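Local coordinates for mandelate racemase / muconate lactonizing enzyme, C-terminal domain protein (Labrenzia alexandrii, PDB 4E5T) that binds a magnesium ion and probably abstracts a proton next to a substrate carboxylate, as other members of the enolase superfamily do, its exact substrate being unknown, at residues I7-V12 against K53-V58; R3-E8 against V30-I35. All coordinates share one frame; numbering follows the deposited sequence.

Contact 1 of 2, residues I7-V12 against K53-V58; sequences IETFVV and KMAEDV
The carboxylate of E56, the one flat group in the contact, meets T9 through a single oxygen: OE2 accepts a weak hydrogen bond from T9 OG1 at 3.3 Å. Nothing of I7-V12 lies against either face of this group. E56 CG stands anti to its carbonyl carbon (chi1 -81°) and the chain beyond is extended, which carries the acid from the helix flank to the strand. The hydroxyl of T9 goes to the acid while its CG2 packs on A55 CB at 4.1 Å. I7, stretched out to its tip, brings CD1 to 4.0 Å from A55 O and also near A55 CB. A55, with only a methyl, is consistent with the 8.7 Å between the nearly antiparallel axes of the two short segments (166°). On the same helix I7 touches F59 and T9 touches A52; L98 of helix 89-110 meets I7. On another side, M54 and V58 pack on F46 of a second subunit. The chemistry is that of a helix covering a sheet face of the N-terminal domain: I7 and T9 CG2 pack on A55, E56 covers T9 at the solvent edge, and the weak hydrogen bond probably steers the acid more than it ties the elements together.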
ATOM      1  N   ILE A   7     -16.431 -43.761 -21.729  1.00 39.66           N
ATOM      2  CA  ILE A   7     -16.268 -43.534 -20.314  1.00 29.20           C
ATOM      3  C   ILE A   7     -17.140 -44.539 -19.551  1.00 31.33           C
ATOM      4  O   ILE A   7     -18.249 -44.886 -19.983  1.00 20.72           O
ATOM      5  CB  ILE A   7     -16.608 -42.068 -19.927  1.00 39.25           C
ATOM      6  CG1 ILE A   7     -16.401 -41.846 -18.420  1.00 38.14           C
ATOM      7  CG2 ILE A   7     -18.023 -41.697 -20.351  1.00 17.77           C
ATOM      8  CD1 ILE A   7     -16.632 -40.420 -17.957  1.00 31.51           C
ATOM      9  N   GLU A   8     -16.602 -45.060 -18.454  1.00 33.34           N
ATOM     10  CA  GLU A   8     -17.426 -45.710 -17.454  1.00 41.15           C
ATOM     11  C   GLU A   8     -17.174 -44.957 -16.145  1.00 41.86           C
ATOM     12  O   GLU A   8     -16.069 -44.469 -15.913  1.00 45.49           O
ATOM     13  CB  GLU A   8     -17.124 -47.216 -17.327  1.00 36.99           C
ATOM     14  CG  GLU A   8     -18.035 -47.919 -16.311  1.00 45.97           C
ATOM     15  CD  GLU A   8     -17.870 -49.438 -16.233  1.00 61.67           C
ATOM     16  OE1 GLU A   8     -16.753 -49.949 -16.512  1.00 68.25           O
ATOM     17  OE2 GLU A   8     -18.871 -50.121 -15.883  1.00 57.09           O
ATOM     18  N   THR A   9     -18.209 -44.816 -15.320  1.00 33.59           N
ATOM     19  CA  THR A   9     -18.047 -44.234 -13.992  1.00 29.00           C
ATOM     20  C   THR A   9     -18.344 -45.292 -12.953  1.00 34.09           C
ATOM     21  O   THR A   9     -19.078 -46.247 -13.203  1.00 31.28           O
ATOM     22  CB  THR A   9     -18.961 -42.997 -13.735  1.00 26.53           C
ATOM     23  OG1 THR A   9     -20.329 -43.315 -14.036  1.00 33.05           O
ATOM     24  CG2 THR A   9     -18.518 -41.805 -14.565  1.00 20.96           C
ATOM     25  N   PHE A  10     -17.746 -45.109 -11.786  1.00 37.13           N
ATOM     26  CA  PHE A  10     -17.912 -46.022 -10.673  1.00 33.86           C
ATOM     27  C   PHE A  10     -18.141 -45.187  -9.426  1.00 32.19           C
ATOM     28  O   PHE A  10     -17.374 -44.274  -9.121  1.00 37.27           O
ATOM     29  CB  PHE A  10     -16.651 -46.862 -10.473  1.00 40.31           C
ATOM     30  CG  PHE A  10     -16.167 -47.558 -11.718  1.00 42.07           C
ATOM     31  CD1 PHE A  10     -15.544 -46.844 -12.741  1.00 42.26           C
ATOM     32  CD2 PHE A  10     -16.301 -48.930 -11.850  1.00 33.33           C
ATOM     33  CE1 PHE A  10     -15.099 -47.476 -13.874  1.00 43.13           C
ATOM     34  CE2 PHE A  10     -15.844 -49.572 -12.982  1.00 38.84           C
ATOM     35  CZ  PHE A  10     -15.246 -48.848 -13.993  1.00 46.17           C
ATOM     36  N   VAL A  11     -19.218 -45.482  -8.721  1.00 27.31           N
ATOM     37  CA  VAL A  11     -19.444 -44.914  -7.426  1.00 19.28           C
ATOM     38  C   VAL A  11     -19.249 -46.058  -6.460  1.00 35.02           C
ATOM     39  O   VAL A  11     -19.979 -47.040  -6.508  1.00 48.89           O
ATOM     40  CB  VAL A  11     -20.854 -44.350  -7.335  1.00 35.81           C
ATOM     41  CG1 VAL A  11     -21.085 -43.677  -5.972  1.00 28.52           C
ATOM     42  CG2 VAL A  11     -21.101 -43.377  -8.508  1.00 27.87           C
ATOM     43  N   VAL A  12     -18.231 -45.951  -5.615  1.00 30.83           N
ATOM     44  CA  VAL A  12     -17.827 -47.052  -4.747  1.00 37.27           C
ATOM     45  C   VAL A  12     -17.943 -46.674  -3.279  1.00 42.22           C
ATOM     46  O   VAL A  12     -17.244 -45.776  -2.818  1.00 53.46           O
ATOM     47  CB  VAL A  12     -16.346 -47.450  -5.000  1.00 41.74           C
ATOM     48  CG1 VAL A  12     -15.920 -48.519  -4.020  1.00 36.80           C
ATOM     49  CG2 VAL A  12     -16.133 -47.913  -6.439  1.00 32.26           C
ATOM     50  N   LYS A  53     -23.105 -38.812 -13.262  1.00 26.55           N
ATOM     51  CA  LYS A  53     -23.813 -38.369 -14.461  1.00 34.65           C
ATOM     52  C   LYS A  53     -23.224 -37.074 -15.031  1.00 37.73           C
ATOM     53  O   LYS A  53     -23.220 -36.875 -16.238  1.00 39.83           O
ATOM     54  CB  LYS A  53     -25.303 -38.193 -14.189  1.00 34.82           C
ATOM     55  CG  LYS A  53     -26.050 -39.471 -13.824  1.00 44.30           C
ATOM     56  CD  LYS A  53     -27.553 -39.291 -14.036  1.00 54.67           C
ATOM     57  CE  LYS A  53     -28.349 -40.458 -13.506  1.00 65.18           C
ATOM     58  NZ  LYS A  53     -29.800 -40.145 -13.527  1.00 75.56           N
ATOM     59  N   MET A  54     -22.718 -36.204 -14.164  1.00 30.17           N
ATOM     60  CA  MET A  54     -22.044 -34.989 -14.622  1.00 41.27           C
ATOM     61  C   MET A  54     -20.769 -35.343 -15.398  1.00 37.79           C
ATOM     62  O   MET A  54     -20.525 -34.830 -16.507  1.00 23.95           O
ATOM     63  CB  MET A  54     -21.724 -34.050 -13.437  1.00 44.72           C
ATOM     64  CG  MET A  54     -22.941 -33.363 -12.787  1.00 36.66           C
ATOM     65  SD  MET A  54     -22.537 -32.583 -11.206  1.00 41.26           S
ATOM     66  CE  MET A  54     -23.980 -32.953 -10.222  1.00 62.29           C
ATOM     67  N   ALA A  55     -19.960 -36.221 -14.808  1.00 36.44           N
ATOM     68  CA  ALA A  55     -18.750 -36.688 -15.469  1.00 38.35           C
ATOM     69  C   ALA A  55     -19.108 -37.192 -16.861  1.00 36.93           C
ATOM     70  O   ALA A  55     -18.463 -36.831 -17.847  1.00 31.27           O
ATOM     71  CB  ALA A  55     -18.080 -37.774 -14.655  1.00 34.54           C
ATOM     72  N   GLU A  56     -20.173 -37.985 -16.936  1.00 30.84           N
ATOM     73  CA  GLU A  56     -20.657 -38.494 -18.203  1.00 17.83           C
ATOM     74  C   GLU A  56     -21.074 -37.415 -19.187  1.00 37.95           C
ATOM     75  O   GLU A  56     -20.689 -37.462 -20.358  1.00 32.13           O
ATOM     76  CB  GLU A  56     -21.819 -39.417 -17.958  1.00 25.69           C
ATOM     77  CG  GLU A  56     -21.400 -40.796 -17.544  1.00 43.96           C
ATOM     78  CD  GLU A  56     -22.596 -41.677 -17.271  1.00 57.03           C
ATOM     79  OE1 GLU A  56     -23.635 -41.505 -17.963  1.00 47.12           O
ATOM     80  OE2 GLU A  56     -22.497 -42.518 -16.349  1.00 62.56           O
ATOM     81  N   ASP A  57     -21.879 -36.459 -18.715  1.00 45.71           N
ATOM     82  CA  ASP A  57     -22.322 -35.318 -19.526  1.00 44.22           C
ATOM     83  C   ASP A  57     -21.129 -34.516 -20.043  1.00 47.61           C
ATOM     84  O   ASP A  57     -21.059 -34.218 -21.246  1.00 32.04           O
ATOM     85  CB  ASP A  57     -23.295 -34.411 -18.749  1.00 39.80           C
ATOM     86  CG  ASP A  57     -23.713 -33.162 -19.541  1.00 54.47           C
ATOM     87  OD1 ASP A  57     -23.024 -32.119 -19.438  1.00 65.09           O
ATOM     88  OD2 ASP A  57     -24.736 -33.210 -20.258  1.00 54.53           O
ATOM     89  N   VAL A  58     -20.191 -34.177 -19.155  1.00 17.58           N
ATOM     90  CA  VAL A  58     -18.993 -33.470 -19.605  1.00 28.83           C
ATOM     91  C   VAL A  58     -18.195 -34.257 -20.668  1.00 34.26           C
ATOM     92  O   VAL A  58     -17.866 -33.703 -21.711  1.00 34.83           O
ATOM     93  CB  VAL A  58     -18.059 -33.080 -18.442  1.00 30.60           C
ATOM     94  CG1 VAL A  58     -16.820 -32.387 -18.976  1.00 15.54           C
ATOM     95  CG2 VAL A  58     -18.785 -32.190 -17.448  1.00 31.74           C
TER

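Contact 2 of 2, residues R3-E8 against V30-I35; sequences RLSDIE and VTACGI
S5 and D6 share one partner on the other strand: V30 O accepts hydrogen bonds from S5 N (2.8 Å) and D6 N (3.1 Å), while V30 N returns a bond to D6 O. This classic beta bulge shifts the antiparallel register by one between the L4-T31 and D6-V30 pairs. The tight side is the buried one, where L4 CD2 reaches across to T31 CG2 at 3.9 Å. G34 N to T31 O closes the type I turn, and T31 OG1, between backbone N and carbonyl carbon (chi1 57°), adds a bond to I35 O at 3.1 Å just past it. With an alanine here, CG2 and OG1 are gone, which would probably open a gap beside L4 CD2 and cost I35 O its hydroxyl donor, leaving it the bond from T31 N. V30 is well covered by D6, CB to CB at 4.1 Å. The loose, exposed side holds R3, its side chain poorly ordered, A32 and the D6 carboxylate; there A32 N bonds to R3 O at 3.1 Å. G34 (phi 117°) turns the chain toward strand 36-41. Inward, L4 packs on L29, on F59 and F63 of helix 48-63, and on C102 and I105 of helix 89-110, which I35 also touches.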
ATOM      1  N   ARG A   3      -8.014 -41.103 -30.111  1.00 51.01           N
ATOM      2  CA  ARG A   3      -9.193 -40.376 -29.665  1.00 48.37           C
ATOM      3  C   ARG A   3      -9.926 -41.070 -28.509  1.00 47.79           C
ATOM      4  O   ARG A   3     -10.094 -42.284 -28.505  1.00 53.40           O
ATOM      5  CB  ARG A   3     -10.139 -40.101 -30.841  1.00 55.29           C
ATOM      6  CG  ARG A   3     -10.105 -41.126 -31.964  1.00 73.45           C
ATOM      7  CD  ARG A   3     -11.377 -41.054 -32.819  1.00 91.65           C
ATOM      8  NE  ARG A   3     -12.581 -41.147 -31.988  1.00105.88           N
ATOM      9  CZ  ARG A   3     -13.825 -41.189 -32.456  1.00106.53           C
ATOM     10  NH1 ARG A   3     -14.045 -41.153 -33.768  1.00110.02           N
ATOM     11  NH2 ARG A   3     -14.850 -41.270 -31.608  1.00 94.53           N
ATOM     12  N   LEU A   4     -10.341 -40.293 -27.515  1.00 42.02           N
ATOM     13  CA  LEU A   4     -11.125 -40.834 -26.411  1.00 41.32           C
ATOM     14  C   LEU A   4     -12.492 -41.217 -26.945  1.00 42.45           C
ATOM     15  O   LEU A   4     -13.105 -40.471 -27.738  1.00 32.57           O
ATOM     16  CB  LEU A   4     -11.276 -39.808 -25.290  1.00 44.77           C
ATOM     17  CG  LEU A   4      -9.944 -39.353 -24.715  1.00 44.14           C
ATOM     18  CD1 LEU A   4     -10.150 -38.359 -23.607  1.00 32.33           C
ATOM     19  CD2 LEU A   4      -9.207 -40.569 -24.205  1.00 54.72           C
ATOM     20  N   SER A   5     -12.978 -42.367 -26.491  1.00 34.37           N
ATOM     21  CA  SER A   5     -14.149 -42.973 -27.099  1.00 35.43           C
ATOM     22  C   SER A   5     -15.258 -43.240 -26.097  1.00 36.30           C
ATOM     23  O   SER A   5     -16.442 -43.043 -26.381  1.00 31.93           O
ATOM     24  CB  SER A   5     -13.745 -44.287 -27.764  1.00 27.31           C
ATOM     25  OG  SER A   5     -14.288 -44.363 -29.057  1.00 47.64           O
ATOM     26  N   ASP A   6     -14.857 -43.695 -24.917  1.00 37.19           N
ATOM     27  CA  ASP A   6     -15.797 -44.267 -23.974  1.00 45.40           C
ATOM     28  C   ASP A   6     -15.405 -43.954 -22.549  1.00 46.91           C
ATOM     29  O   ASP A   6     -14.219 -43.887 -22.203  1.00 43.36           O
ATOM     30  CB  ASP A   6     -15.883 -45.782 -24.158  1.00 59.63           C
ATOM     31  CG  ASP A   6     -16.753 -46.177 -25.331  1.00 83.33           C
ATOM     32  OD1 ASP A   6     -17.946 -45.791 -25.337  1.00 93.81           O
ATOM     33  OD2 ASP A   6     -16.243 -46.868 -26.245  1.00 85.30           O
ATOM     34  N   ILE A   7     -16.431 -43.761 -21.729  1.00 39.66           N
ATOM     35  CA  ILE A   7     -16.268 -43.534 -20.314  1.00 29.20           C
ATOM     36  C   ILE A   7     -17.140 -44.539 -19.551  1.00 31.33           C
ATOM     37  O   ILE A   7     -18.249 -44.886 -19.983  1.00 20.72           O
ATOM     38  CB  ILE A   7     -16.608 -42.068 -19.927  1.00 39.25           C
ATOM     39  CG1 ILE A   7     -16.401 -41.846 -18.420  1.00 38.14           C
ATOM     40  CG2 ILE A   7     -18.023 -41.697 -20.351  1.00 17.77           C
ATOM     41  CD1 ILE A   7     -16.632 -40.420 -17.957  1.00 31.51           C
ATOM     42  N   GLU A   8     -16.602 -45.060 -18.454  1.00 33.34           N
ATOM     43  CA  GLU A   8     -17.426 -45.710 -17.454  1.00 41.15           C
ATOM     44  C   GLU A   8     -17.174 -44.957 -16.145  1.00 41.86           C
ATOM     45  O   GLU A   8     -16.069 -44.469 -15.913  1.00 45.49           O
ATOM     46  CB  GLU A   8     -17.124 -47.216 -17.327  1.00 36.99           C
ATOM     47  CG  GLU A   8     -18.035 -47.919 -16.311  1.00 45.97           C
ATOM     48  CD  GLU A   8     -17.870 -49.438 -16.233  1.00 61.67           C
ATOM     49  OE1 GLU A   8     -16.753 -49.949 -16.512  1.00 68.25           O
ATOM     50  OE2 GLU A   8     -18.871 -50.121 -15.883  1.00 57.09           O
ATOM     51  N   VAL A  30     -11.639 -44.712 -22.136  1.00 29.69           N
ATOM     52  CA  VAL A  30     -11.117 -45.654 -23.118  1.00 30.20           C
ATOM     53  C   VAL A  30     -10.957 -45.033 -24.490  1.00 33.92           C
ATOM     54  O   VAL A  30     -11.919 -44.520 -25.059  1.00 31.46           O
ATOM     55  CB  VAL A  30     -12.035 -46.860 -23.296  1.00 31.79           C
ATOM     56  CG1 VAL A  30     -11.319 -47.925 -24.104  1.00 38.90           C
ATOM     57  CG2 VAL A  30     -12.464 -47.409 -21.951  1.00 28.06           C
ATOM     58  N   THR A  31      -9.739 -45.093 -25.021  1.00 34.98           N
ATOM     59  CA  THR A  31      -9.485 -44.724 -26.409  1.00 35.63           C
ATOM     60  C   THR A  31     -10.041 -45.768 -27.393  1.00 44.55           C
ATOM     61  O   THR A  31     -10.334 -46.917 -27.037  1.00 48.19           O
ATOM     62  CB  THR A  31      -7.995 -44.621 -26.685  1.00 39.56           C
ATOM     63  OG1 THR A  31      -7.384 -45.872 -26.356  1.00 53.46           O
ATOM     64  CG2 THR A  31      -7.355 -43.525 -25.854  1.00 32.09           C
ATOM     65  N   ALA A  32     -10.142 -45.352 -28.645  1.00 42.26           N
ATOM     66  CA  ALA A  32     -10.692 -46.162 -29.720  1.00 37.83           C
ATOM     67  C   ALA A  32      -9.889 -47.433 -29.972  1.00 44.36           C
ATOM     68  O   ALA A  32     -10.395 -48.419 -30.507  1.00 38.28           O
ATOM     69  CB  ALA A  32     -10.729 -45.328 -30.975  1.00 30.02           C
ATOM     70  N   CYS A  33      -8.624 -47.385 -29.588  1.00 49.01           N
ATOM     71  CA  CYS A  33      -7.688 -48.441 -29.892  1.00 46.16           C
ATOM     72  C   CYS A  33      -7.457 -49.319 -28.659  1.00 57.34           C
ATOM     73  O   CYS A  33      -6.765 -50.341 -28.729  1.00 72.73           O
ATOM     74  CB  CYS A  33      -6.376 -47.844 -30.430  1.00 38.50           C
ATOM     75  SG  CYS A  33      -5.609 -46.542 -29.383  1.00 96.97           S
ATOM     76  N   GLY A  34      -8.043 -48.927 -27.529  1.00 46.53           N
ATOM     77  CA  GLY A  34      -8.030 -49.781 -26.353  1.00 47.59           C
ATOM     78  C   GLY A  34      -7.326 -49.308 -25.086  1.00 51.56           C
ATOM     79  O   GLY A  34      -7.542 -49.891 -24.010  1.00 49.75           O
ATOM     80  N   ILE A  35      -6.487 -48.276 -25.192  1.00 41.04           N
ATOM     81  CA  ILE A  35      -5.785 -47.753 -24.016  1.00 35.02           C
ATOM     82  C   ILE A  35      -6.755 -47.191 -22.967  1.00 38.96           C
ATOM     83  O   ILE A  35      -7.674 -46.426 -23.278  1.00 39.47           O
ATOM     84  CB  ILE A  35      -4.700 -46.706 -24.385  1.00 29.81           C
ATOM     85  CG1 ILE A  35      -3.788 -47.262 -25.475  1.00 31.89           C
ATOM     86  CG2 ILE A  35      -3.876 -46.328 -23.166  1.00 23.73           C
ATOM     87  CD1 ILE A  35      -2.482 -46.517 -25.606  1.00 33.83           C
TER

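How the contacts relate
From the N terminus, the chain runs out along strand 4-13, which supplies the first segment of both contacts. It comes back along strand 23-31, and contact 2 closes this hairpin at the end that holds the start of strand 4-13. The turn after T31 then leads to strand 36-41 and on to helix 48-63, which folds over the sheet so that contact 1 closes a longer loop. The two loops overlap without one enclosing the other, since contact 2 both starts and ends earlier in the sequence. Their centres lie about 14 Å apart, with I7 and E8 common to both ranges. Contact 2 joins strand to strand; contact 1 joins sheet to helix.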